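Local coordinates for protein PilX (Neisseria meningitidis, PDB 2OPE) that is a minor type IV pilin that probably modulates the adhesion and aggregation properties of meningococcal pili, at residues Val17-Ile22 against Arg44-Tyr49; Ser62-Asn67 against Ser75-Pro80. One frame throughout, in Å; residues are numbered along the deposited sequence.

Contact 1: Val17-Ile22 against Arg44-Tyr49; sequences VGINNI and RFVSGY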
loop_
_atom_site.group_PDB
_atom_site.type_symbol
_atom_site.label_atom_id
_atom_site.label_comp_id
_atom_site.label_asym_id
_atom_site.label_seq_id
_atom_site.Cartn_x
_atom_site.Cartn_y
_atom_site.Cartn_z
ATOM N N VAL A 17 -2.703 6.045 2.793
ATOM C CA VAL A 17 -3.967 6.223 3.526
ATOM C C VAL A 17 -5.026 6.868 2.640
ATOM O O VAL A 17 -6.137 6.410 2.589
ATOM C CB VAL A 17 -3.834 7.087 4.764
ATOM C CG1 VAL A 17 -5.217 7.308 5.358
ATOM C CG2 VAL A 17 -2.958 6.419 5.764
ATOM N N GLY A 18 -4.650 7.935 1.945
ATOM C CA GLY A 18 -5.509 8.595 0.942
ATOM C C GLY A 18 -6.038 7.649 -0.126
ATOM O O GLY A 18 -7.208 7.642 -0.406
ATOM N N ILE A 19 -5.149 6.865 -0.724
ATOM C CA ILE A 19 -5.517 5.808 -1.677
ATOM C C ILE A 19 -6.448 4.740 -1.071
ATOM O O ILE A 19 -7.457 4.376 -1.675
ATOM C CB ILE A 19 -4.212 5.177 -2.292
ATOM C CG1 ILE A 19 -3.416 6.263 -3.045
ATOM C CG2 ILE A 19 -4.511 3.987 -3.205
ATOM C CD1 ILE A 19 -1.978 5.849 -3.388
ATOM N N ASN A 20 -6.119 4.263 0.122
ATOM C CA ASN A 20 -6.977 3.336 0.875
ATOM C C ASN A 20 -8.406 3.916 1.088
ATOM O O ASN A 20 -9.426 3.221 0.908
ATOM C CB ASN A 20 -6.341 3.037 2.255
ATOM C CG ASN A 20 -6.528 1.593 2.708
ATOM O OD1 ASN A 20 -7.033 0.755 1.967
ATOM N ND2 ASN A 20 -6.081 1.289 3.929
ATOM N N ASN A 21 -8.491 5.181 1.479
ATOM C CA ASN A 21 -9.792 5.740 1.809
ATOM C C ASN A 21 -10.688 5.882 0.570
ATOM O O ASN A 21 -11.894 5.649 0.638
ATOM C CB ASN A 21 -9.647 7.073 2.555
ATOM C CG ASN A 21 -9.235 6.877 3.969
ATOM O OD1 ASN A 21 -9.420 5.797 4.512
ATOM N ND2 ASN A 21 -8.708 7.922 4.607
ATOM N N ILE A 22 -10.099 6.260 -0.556
ATOM C CA ILE A 22 -10.854 6.328 -1.779
ATOM C C ILE A 22 -11.246 4.937 -2.290
ATOM O O ILE A 22 -12.310 4.782 -2.867
ATOM C CB ILE A 22 -10.034 7.001 -2.856
ATOM C CG1 ILE A 22 -9.746 8.470 -2.476
ATOM C CG2 ILE A 22 -10.737 6.895 -4.244
ATOM C CD1 ILE A 22 -8.978 9.174 -3.576
ATOM N N ARG A 44 -6.662 -1.305 -11.243
ATOM C CA ARG A 44 -6.523 -0.161 -12.154
ATOM C C ARG A 44 -6.385 1.133 -11.396
ATOM O O ARG A 44 -5.581 1.974 -11.751
ATOM C CB ARG A 44 -7.741 -0.046 -13.067
ATOM C CG ARG A 44 -7.474 -0.496 -14.454
ATOM C CD ARG A 44 -8.727 -0.478 -15.273
ATOM N NE ARG A 44 -9.683 -1.431 -14.729
ATOM C CZ ARG A 44 -9.890 -2.628 -15.257
ATOM N NH1 ARG A 44 -10.792 -3.448 -14.710
ATOM N NH2 ARG A 44 -9.209 -2.993 -16.351
ATOM N N PHE A 45 -7.209 1.317 -10.371
ATOM C CA PHE A 45 -7.226 2.579 -9.668
ATOM C C PHE A 45 -5.884 2.798 -8.983
ATOM O O PHE A 45 -5.230 3.805 -9.186
ATOM C CB PHE A 45 -8.340 2.674 -8.618
ATOM C CG PHE A 45 -8.203 3.906 -7.767
ATOM C CD1 PHE A 45 -7.961 3.814 -6.383
ATOM C CD2 PHE A 45 -8.160 5.145 -8.364
ATOM C CE1 PHE A 45 -7.787 4.964 -5.620
ATOM C CE2 PHE A 45 -7.980 6.294 -7.606
ATOM C CZ PHE A 45 -7.791 6.204 -6.234
ATOM N N VAL A 46 -5.491 1.836 -8.166
ATOM C CA VAL A 46 -4.223 1.907 -7.426
ATOM C C VAL A 46 -3.008 2.066 -8.312
ATOM O O VAL A 46 -2.132 2.896 -8.042
ATOM C CB VAL A 46 -4.018 0.654 -6.560
ATOM C CG1 VAL A 46 -2.566 0.627 -5.966
ATOM C CG2 VAL A 46 -5.145 0.582 -5.450
ATOM N N SER A 47 -2.949 1.274 -9.376
ATOM C CA SER A 47 -1.760 1.296 -10.209
ATOM C C SER A 47 -1.726 2.542 -11.063
ATOM O O SER A 47 -0.682 2.958 -11.508
ATOM C CB SER A 47 -1.647 0.031 -11.082
ATOM O OG SER A 47 -2.591 0.048 -12.136
ATOM N N GLY A 48 -2.874 3.151 -11.295
ATOM C CA GLY A 48 -2.865 4.363 -12.111
ATOM C C GLY A 48 -2.918 5.662 -11.303
ATOM O O GLY A 48 -3.020 6.721 -11.867
ATOM N N TYR A 49 -2.878 5.579 -9.983
ATOM C CA TYR A 49 -3.108 6.755 -9.155
ATOM C C TYR A 49 -1.822 7.570 -9.175
ATOM O O TYR A 49 -0.740 6.991 -9.139
ATOM C CB TYR A 49 -3.464 6.348 -7.717
ATOM C CG TYR A 49 -3.517 7.521 -6.748
ATOM C CD1 TYR A 49 -4.583 8.400 -6.758
ATOM C CD2 TYR A 49 -2.476 7.761 -5.847
ATOM C CE1 TYR A 49 -4.622 9.485 -5.911
ATOM C CE2 TYR A 49 -2.508 8.859 -4.979
ATOM C CZ TYR A 49 -3.600 9.703 -5.024
ATOM O OH TYR A 49 -3.669 10.775 -4.179
#
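I19 meets three side chains of R44-Y49 with its two branches. Its CG1 lies over one face of the Y49 ring, 3.7 Å from the ring centroid and 30° off the normal, a CH-pi contact. A chi1 of -61° puts CG1 beside the backbone N and leaves the other branch, CG2, anti to it, directed at CG2 of V46, 4.1 Å away, and CE1 of F45, 4.2 Å away. F45 has its ring carried across to helix 5-28 and meets two residues there in different ways. Its edge, at CE1, faces I19 O near the ring plane at 4.0 Å, while I22 CG2 comes in obliquely to reach CZ at 3.6 Å. The two side chains I22 and F45 lie at about a right angle. No hydrogen bond crosses between the segments; I19 O is instead bonded to S23 OG. With the axes 10.9 Å apart at their closest, the gap is bridged largely by the two aromatic rings of the second segment and the two isoleucines of the first. The helical segments 17-22 and 44-48 run nearly antiparallel, at 158°. F45 also packs on S23 and I27, later in helix 5-28, and Y49 on E15, earlier in it. Beneath the pair lies the sheet: V46 rests on V61 and V63 of strand 59-65 and L76 of strand 74-80, and N20 is hydrogen-bonded to Y74 OH and N93 O.

Contact 2: Ser62-Asn67 against Ser75-Pro80; sequences SVHFVN and SLVGVP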
loop_
_atom_site.group_PDB
_atom_site.type_symbol
_atom_site.label_atom_id
_atom_site.label_comp_id
_atom_site.label_asym_id
_atom_site.label_seq_id
_atom_site.Cartn_x
_atom_site.Cartn_y
_atom_site.Cartn_z
ATOM N N SER A 62 1.188 -0.720 -4.887
ATOM C CA SER A 62 0.416 -1.798 -5.531
ATOM C C SER A 62 -0.562 -2.369 -4.514
ATOM O O SER A 62 -0.345 -2.171 -3.323
ATOM C CB SER A 62 1.356 -2.871 -6.071
ATOM O OG SER A 62 2.268 -3.268 -5.046
ATOM N N VAL A 63 -1.610 -3.063 -4.987
ATOM C CA VAL A 63 -2.695 -3.644 -4.147
ATOM C C VAL A 63 -2.658 -5.193 -4.293
ATOM O O VAL A 63 -2.347 -5.750 -5.366
ATOM C CB VAL A 63 -4.122 -3.041 -4.534
ATOM C CG1 VAL A 63 -4.456 -3.344 -6.008
ATOM C CG2 VAL A 63 -5.218 -3.541 -3.682
ATOM N N HIS A 64 -2.920 -5.900 -3.206
ATOM C CA HIS A 64 -2.681 -7.337 -3.190
ATOM C C HIS A 64 -3.833 -8.052 -2.523
ATOM O O HIS A 64 -4.499 -7.493 -1.678
ATOM C CB HIS A 64 -1.323 -7.616 -2.504
ATOM C CG HIS A 64 -0.181 -6.865 -3.138
ATOM N ND1 HIS A 64 0.617 -7.411 -4.127
ATOM C CD2 HIS A 64 0.239 -5.576 -2.981
ATOM C CE1 HIS A 64 1.503 -6.507 -4.518
ATOM N NE2 HIS A 64 1.300 -5.385 -3.840
ATOM N N PHE A 65 -4.076 -9.282 -2.928
ATOM C CA PHE A 65 -5.245 -10.042 -2.533
ATOM C C PHE A 65 -4.815 -11.430 -2.119
ATOM O O PHE A 65 -4.033 -12.094 -2.802
ATOM C CB PHE A 65 -6.208 -10.165 -3.729
ATOM C CG PHE A 65 -6.629 -8.846 -4.288
ATOM C CD1 PHE A 65 -7.741 -8.179 -3.755
ATOM C CD2 PHE A 65 -5.885 -8.232 -5.300
ATOM C CE1 PHE A 65 -8.103 -6.926 -4.223
ATOM C CE2 PHE A 65 -6.240 -7.004 -5.781
ATOM C CZ PHE A 65 -7.347 -6.327 -5.241
ATOM N N VAL A 66 -5.339 -11.912 -1.019
ATOM C CA VAL A 66 -5.073 -13.290 -0.697
ATOM C C VAL A 66 -6.016 -14.159 -1.503
ATOM O O VAL A 66 -5.623 -15.204 -2.025
ATOM C CB VAL A 66 -5.214 -13.544 0.807
ATOM C CG1 VAL A 66 -5.268 -15.069 1.114
ATOM C CG2 VAL A 66 -4.021 -12.899 1.508
ATOM N N ASN A 67 -7.245 -13.675 -1.630
ATOM C CA ASN A 67 -8.368 -14.428 -2.150
ATOM C C ASN A 67 -9.121 -13.517 -3.108
ATOM O O ASN A 67 -9.740 -12.525 -2.682
ATOM C CB ASN A 67 -9.294 -14.828 -0.983
ATOM C CG ASN A 67 -10.482 -15.686 -1.427
ATOM O OD1 ASN A 67 -10.630 -16.007 -2.599
ATOM N ND2 ASN A 67 -11.346 -16.030 -0.488
ATOM N N SER A 75 -4.434 -5.588 0.774
ATOM C CA SER A 75 -3.458 -4.712 1.374
ATOM C C SER A 75 -2.757 -3.878 0.296
ATOM O O SER A 75 -2.713 -4.250 -0.882
ATOM C CB SER A 75 -2.455 -5.534 2.144
ATOM O OG SER A 75 -1.839 -6.424 1.288
ATOM N N LEU A 76 -2.239 -2.733 0.708
ATOM C CA LEU A 76 -1.459 -1.902 -0.155
ATOM C C LEU A 76 -0.013 -2.023 0.263
ATOM O O LEU A 76 0.306 -1.974 1.441
ATOM C CB LEU A 76 -1.913 -0.448 -0.039
ATOM C CG LEU A 76 -3.358 -0.119 -0.383
ATOM C CD1 LEU A 76 -3.687 1.365 0.003
ATOM C CD2 LEU A 76 -3.594 -0.367 -1.856
ATOM N N VAL A 77 0.868 -2.165 -0.715
ATOM C CA VAL A 77 2.310 -2.199 -0.474
ATOM C C VAL A 77 2.970 -0.946 -1.113
ATOM O O VAL A 77 2.714 -0.603 -2.251
ATOM C CB VAL A 77 2.887 -3.532 -1.046
ATOM C CG1 VAL A 77 4.366 -3.591 -0.996
ATOM C CG2 VAL A 77 2.284 -4.727 -0.309
ATOM N N GLY A 78 3.779 -0.213 -0.359
ATOM C CA GLY A 78 4.431 0.963 -0.937
ATOM C C GLY A 78 5.922 0.688 -0.844
ATOM O O GLY A 78 6.444 0.489 0.248
ATOM N N VAL A 79 6.631 0.631 -1.969
ATOM C CA VAL A 79 8.069 0.362 -1.865
ATOM C C VAL A 79 8.850 1.252 -2.797
ATOM O O VAL A 79 8.308 1.773 -3.793
ATOM C CB VAL A 79 8.403 -1.136 -2.119
ATOM C CG1 VAL A 79 7.681 -2.001 -1.084
ATOM C CG2 VAL A 79 8.092 -1.579 -3.610
ATOM N N PRO A 80 10.124 1.471 -2.469
ATOM C CA PRO A 80 10.943 2.359 -3.267
ATOM C C PRO A 80 11.164 1.777 -4.668
ATOM O O PRO A 80 11.249 0.566 -4.803
ATOM C CB PRO A 80 12.262 2.386 -2.485
ATOM C CG PRO A 80 11.902 1.933 -1.103
ATOM C CD PRO A 80 10.833 0.965 -1.278
HETATM O O HOH W 1 4.471 -1.824 -4.706
#
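S75 pairs with H64 through two backbone hydrogen bonds. Its N donates to H64 O at 3.1 Å, tilted 22° from the carbonyl plane, and its O accepts H64 N at 2.9 Å. The same S75 O draws the CA-H of V63, the CA lying 3.3 Å away, and sits near the plane of the H64 imidazole, at its edge. L76 comes next, opposite V63 in a non-hydrogen-bonded pair, with both side chains turned to the face opposite that of S75 and H64. The leucine touches through one methyl, CD2, which reaches V63 CB at 3.8 Å, while its CA-H is directed at S62 O. V77 then forms the second hydrogen-bonded pair: its N donates almost straight (169°) to S62 O, and its O takes S62 N in the carbonyl plane. On the face shared with S62, H64 and S75, V77 CG2 lies 3.5 Å from H64 CD2, oblique to the ring. That ring leans back along its own strand, CG beside the backbone N (chi1 -55°), far enough for NE2 to meet S62 OG at 2.6 Å; either could be the donor. The bond probably restrains the rotation of the ring. A water also bonded to S62 OG gives a longer hydrogen bond to V77 O, at 3.3 Å. Beyond this point G78 bonds through its backbone to V90 of the next strand, whereas V79 returns to N60, prolonging the pairing with strand 59-65. Side chains of V77 and V79 pack on helix 104-109, and V63 also touches E43 of helix 35-48. Strands 59-65 and 74-80 thus make an antiparallel beta hairpin, the first of them outermost in the chain's sheet, as in the globular domain of type IV pilins.

In the fold
From the N terminus the chain runs through helix 5-28, turns, and comes back as helix 35-48; contact 1 closes that 21-residue excursion. Helix 53-56 then leads to strand 59-65, whose short connection to strand 74-80 is closed by contact 2. The two closures follow one another in series, neither enclosing nor crossing the other, yet their centres lie about 11 Å apart and they touch. V46 joins them: its CG1 lies 3.9 Å from S62 CA. N20 N meets L76 CD1 from the other helix. Together they bind the helical pair to the outer hairpin of the antiparallel sheet.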